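Local coordinates for protein hydrogenase maturation factor (Thermoanaerobacter tengcongensis, PDB 3VTI) that accepts a carbamoyl group from HypF and probably dehydrates it in an ATP-dependent step to a nitrile during [NiFe]-hydrogenase maturation, at residues A178-L190 with Y261-G275. Numbering follows the deposited sequence.
Sequences APLNGLIEKLMTL and YAEKALEIMKSHEYG
In the C-terminal domain of this AIR-synthase-related fold, helices 181-187 and 262-270 pack side by side and roughly antiparallel, their axes 9.4 Å apart at an angle of 146°. At one end of the seam Leu190 and Ile268 meet tip to tip, CG to CD1 at 3.8 Å, while Leu190 CD1 rests on the methyl of Ala265. Leu187 sends CD2 against that same alanine. Ile268 also lays CG2 on the CB of Lys186, 3.6 Å away. Inward, Met269 touches Leu183 and Leu187 and continues onto Leu148 of strand 146-149, tying the pair to the domain's sheet.

Past helix 262-270 the chain carries on toward the start of helix 181-187 before turning at His272-Gly275. With its CG anti to the backbone N (chi1 -173°), the His272 ring packs on that helix; Leu183 CB sits over one face, 3.8 Å from the ring centroid, and Lys186 CD comes to the edge near the ring plane. His272 ND1 accepts the backbone N-H of Tyr274, 3.1 Å between ND1 and N, across the type I turn. With an alanine here, the Tyr274 N-H would probably lose its ND1 acceptor and a gap would open beside Leu183 CB and Lys186 CD.

Lys186 bends at chi3 (86°), bringing NZ to Ser271 OG at 3.1 Å; that hydroxyl in turn donates to Ile268 O. Farther along, Ala178 CB stands over the centre of the Tyr274 ring, whose OH is hydrogen-bonded to Glu99. Leu180 CD2 meets Tyr274 CB, and the Leu180 side chain lies about 5 Å from that of the magnesium ligand Asp199. The contact is thus chiefly apolar, with one hydrogen bond across it, Lys186 to Ser271; the bond to His272 ND1 ties the ring to its own turn, holding the face Leu183 packs on.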
# COMPACT_ATOMS: atom_id res chain seq x y z
N ALA C 178 -6.60 16.74 12.65
CA ALA C 178 -6.44 17.06 14.06
C ALA C 178 -6.82 15.86 14.94
O ALA C 178 -7.66 15.05 14.54
CB ALA C 178 -7.30 18.26 14.43
N PRO C 179 -6.16 15.72 16.11
CA PRO C 179 -6.60 14.74 17.10
C PRO C 179 -7.69 15.35 17.97
O PRO C 179 -7.53 16.47 18.48
CB PRO C 179 -5.33 14.49 17.92
CG PRO C 179 -4.59 15.79 17.86
CD PRO C 179 -4.94 16.42 16.54
N LEU C 180 -8.79 14.63 18.11
CA LEU C 180 -9.98 15.17 18.77
C LEU C 180 -10.23 14.55 20.13
O LEU C 180 -11.25 14.81 20.76
CB LEU C 180 -11.22 14.98 17.90
CG LEU C 180 -11.24 15.67 16.54
CD1 LEU C 180 -12.38 15.11 15.73
CD2 LEU C 180 -11.36 17.20 16.67
N ASN C 181 -9.30 13.72 20.59
CA ASN C 181 -9.48 13.06 21.87
C ASN C 181 -9.61 14.05 23.03
O ASN C 181 -10.29 13.74 24.01
CB ASN C 181 -8.35 12.06 22.12
CG ASN C 181 -7.00 12.72 22.18
OD1 ASN C 181 -6.66 13.57 21.35
ND2 ASN C 181 -6.20 12.33 23.16
N GLY C 182 -8.98 15.22 22.91
CA GLY C 182 -9.11 16.30 23.89
C GLY C 182 -10.51 16.87 23.93
O GLY C 182 -11.09 17.07 25.01
N LEU C 183 -11.08 17.13 22.75
CA LEU C 183 -12.45 17.61 22.63
C LEU C 183 -13.46 16.57 23.13
O LEU C 183 -14.41 16.91 23.85
CB LEU C 183 -12.73 18.00 21.18
CG LEU C 183 -14.13 18.47 20.75
CD1 LEU C 183 -14.04 19.57 19.74
CD2 LEU C 183 -14.90 17.32 20.18
N ILE C 184 -13.24 15.32 22.75
CA ILE C 184 -14.09 14.21 23.19
C ILE C 184 -14.03 14.03 24.72
O ILE C 184 -15.06 13.83 25.38
CB ILE C 184 -13.74 12.92 22.40
CG1 ILE C 184 -14.16 13.10 20.93
CG2 ILE C 184 -14.42 11.70 22.99
CD1 ILE C 184 -13.58 12.06 19.96
N GLU C 185 -12.83 14.16 25.29
CA GLU C 185 -12.67 14.11 26.74
C GLU C 185 -13.57 15.13 27.46
O GLU C 185 -14.16 14.83 28.51
CB GLU C 185 -11.20 14.30 27.13
CG GLU C 185 -10.92 14.19 28.65
CD GLU C 185 -9.45 14.40 29.00
OE1 GLU C 185 -8.66 13.43 28.94
OE2 GLU C 185 -9.09 15.55 29.34
N LYS C 186 -13.68 16.34 26.91
CA LYS C 186 -14.53 17.38 27.51
C LYS C 186 -16.01 17.10 27.28
O LYS C 186 -16.84 17.51 28.08
CB LYS C 186 -14.16 18.79 27.00
CG LYS C 186 -12.76 19.25 27.38
CD LYS C 186 -12.44 20.61 26.75
CE LYS C 186 -12.94 21.76 27.62
NZ LYS C 186 -13.09 23.02 26.84
N LEU C 187 -16.33 16.41 26.19
CA LEU C 187 -17.70 16.01 25.92
C LEU C 187 -18.13 14.89 26.85
O LEU C 187 -19.26 14.87 27.31
CB LEU C 187 -17.88 15.57 24.46
CG LEU C 187 -18.16 16.65 23.41
CD1 LEU C 187 -18.00 16.08 22.00
CD2 LEU C 187 -19.55 17.27 23.58
N MET C 188 -17.21 13.97 27.13
CA MET C 188 -17.50 12.81 27.95
C MET C 188 -17.74 13.17 29.41
O MET C 188 -18.04 12.30 30.24
CB MET C 188 -16.41 11.73 27.80
CG MET C 188 -16.36 11.07 26.40
SD MET C 188 -17.95 10.72 25.58
CE MET C 188 -18.71 9.54 26.70
N THR C 189 -17.62 14.46 29.72
CA THR C 189 -18.13 15.02 30.97
C THR C 189 -19.64 14.78 31.07
O THR C 189 -20.17 14.59 32.17
CB THR C 189 -17.89 16.54 31.04
OG1 THR C 189 -16.48 16.78 31.06
CG2 THR C 189 -18.48 17.14 32.29
N LEU C 190 -20.31 14.78 29.92
CA LEU C 190 -21.76 14.58 29.85
C LEU C 190 -22.20 13.11 30.00
O LEU C 190 -23.40 12.82 30.01
CB LEU C 190 -22.33 15.20 28.57
CG LEU C 190 -22.08 16.69 28.33
CD1 LEU C 190 -22.80 17.17 27.09
CD2 LEU C 190 -22.49 17.53 29.55
N TYR C 261 -29.23 18.13 26.94
CA TYR C 261 -27.79 18.35 27.10
C TYR C 261 -27.11 18.95 25.87
O TYR C 261 -25.90 19.20 25.88
CB TYR C 261 -27.09 17.06 27.55
CG TYR C 261 -27.56 16.61 28.91
CD1 TYR C 261 -26.85 16.95 30.06
CD2 TYR C 261 -28.73 15.86 29.05
CE1 TYR C 261 -27.29 16.54 31.32
CE2 TYR C 261 -29.17 15.45 30.29
CZ TYR C 261 -28.45 15.79 31.42
OH TYR C 261 -28.89 15.37 32.64
N ALA C 262 -27.90 19.21 24.83
CA ALA C 262 -27.39 19.73 23.56
C ALA C 262 -26.72 21.09 23.68
O ALA C 262 -25.66 21.32 23.10
CB ALA C 262 -28.50 19.77 22.52
N GLU C 263 -27.35 21.99 24.43
CA GLU C 263 -26.79 23.32 24.67
C GLU C 263 -25.43 23.23 25.38
O GLU C 263 -24.49 23.96 25.04
CB GLU C 263 -27.77 24.21 25.46
CG GLU C 263 -29.05 24.65 24.68
CD GLU C 263 -28.76 25.17 23.25
OE1 GLU C 263 -27.76 25.90 23.04
OE2 GLU C 263 -29.56 24.85 22.32
N LYS C 264 -25.34 22.32 26.35
CA LYS C 264 -24.10 22.10 27.09
C LYS C 264 -23.03 21.51 26.21
O LYS C 264 -21.86 21.87 26.34
CB LYS C 264 -24.34 21.21 28.31
CG LYS C 264 -25.07 21.91 29.45
CD LYS C 264 -25.50 20.93 30.55
CE LYS C 264 -26.77 21.40 31.27
NZ LYS C 264 -26.60 22.72 31.93
N ALA C 265 -23.42 20.62 25.31
CA ALA C 265 -22.48 19.97 24.39
C ALA C 265 -21.89 20.96 23.40
O ALA C 265 -20.71 20.86 23.04
CB ALA C 265 -23.16 18.83 23.66
N LEU C 266 -22.71 21.91 22.95
CA LEU C 266 -22.26 22.96 22.04
C LEU C 266 -21.26 23.88 22.73
O LEU C 266 -20.22 24.22 22.18
CB LEU C 266 -23.45 23.77 21.54
CG LEU C 266 -23.10 24.82 20.47
CD1 LEU C 266 -22.63 24.14 19.19
CD2 LEU C 266 -24.29 25.71 20.21
N GLU C 267 -21.55 24.24 23.96
CA GLU C 267 -20.67 25.14 24.65
C GLU C 267 -19.38 24.47 25.07
O GLU C 267 -18.36 25.09 25.08
CB GLU C 267 -21.40 25.85 25.79
CG GLU C 267 -21.43 25.13 27.10
CD GLU C 267 -20.40 25.64 28.07
OE1 GLU C 267 -20.26 26.87 28.15
OE2 GLU C 267 -19.74 24.83 28.75
N ILE C 268 -19.44 23.18 25.35
CA ILE C 268 -18.23 22.41 25.62
C ILE C 268 -17.32 22.40 24.41
O ILE C 268 -16.10 22.54 24.54
CB ILE C 268 -18.56 20.96 26.08
CG1 ILE C 268 -18.99 20.94 27.55
CG2 ILE C 268 -17.36 20.02 25.86
CD1 ILE C 268 -19.74 19.68 27.95
N MET C 269 -17.91 22.24 23.22
CA MET C 269 -17.13 22.26 21.99
C MET C 269 -16.62 23.65 21.68
O MET C 269 -15.44 23.81 21.43
CB MET C 269 -17.94 21.69 20.82
CG MET C 269 -18.05 20.19 20.86
SD MET C 269 -18.86 19.47 19.42
CE MET C 269 -20.58 19.78 19.80
N LYS C 270 -17.50 24.65 21.72
CA LYS C 270 -17.12 26.03 21.37
C LYS C 270 -16.00 26.62 22.22
O LYS C 270 -15.38 27.62 21.84
CB LYS C 270 -18.34 26.96 21.36
CG LYS C 270 -19.12 26.92 20.05
CD LYS C 270 -19.94 28.18 19.83
CE LYS C 270 -20.60 28.18 18.44
NZ LYS C 270 -19.62 28.08 17.29
N SER C 271 -15.74 26.02 23.38
CA SER C 271 -14.71 26.49 24.28
C SER C 271 -13.43 25.66 24.12
O SER C 271 -12.51 25.75 24.94
CB SER C 271 -15.21 26.45 25.72
OG SER C 271 -15.30 25.10 26.16
N HIS C 272 -13.39 24.85 23.06
CA HIS C 272 -12.23 24.02 22.75
C HIS C 272 -11.66 24.42 21.39
O HIS C 272 -12.40 24.67 20.44
CB HIS C 272 -12.60 22.54 22.76
CG HIS C 272 -11.44 21.62 22.61
ND1 HIS C 272 -10.85 21.36 21.39
CD2 HIS C 272 -10.76 20.88 23.52
CE1 HIS C 272 -9.85 20.50 21.56
NE2 HIS C 272 -9.78 20.20 22.84
N GLU C 273 -10.33 24.46 21.30
CA GLU C 273 -9.62 24.92 20.09
C GLU C 273 -10.09 24.29 18.77
O GLU C 273 -10.10 24.96 17.74
CB GLU C 273 -8.10 24.76 20.25
CG GLU C 273 -7.63 23.31 20.34
CD GLU C 273 -6.14 23.18 20.58
OE1 GLU C 273 -5.36 24.01 20.04
OE2 GLU C 273 -5.75 22.24 21.31
N TYR C 274 -10.49 23.02 18.80
CA TYR C 274 -10.98 22.35 17.58
C TYR C 274 -12.50 22.36 17.45
O TYR C 274 -13.05 21.66 16.61
CB TYR C 274 -10.46 20.91 17.48
CG TYR C 274 -8.95 20.81 17.39
CD1 TYR C 274 -8.24 21.54 16.44
CD2 TYR C 274 -8.24 19.99 18.27
CE1 TYR C 274 -6.85 21.46 16.37
CE2 TYR C 274 -6.85 19.89 18.20
CZ TYR C 274 -6.16 20.64 17.25
OH TYR C 274 -4.80 20.56 17.16
N GLY C 275 -13.16 23.15 18.30
CA GLY C 275 -14.63 23.18 18.33
C GLY C 275 -15.27 24.55 18.19
O GLY C 275 -16.45 24.71 18.48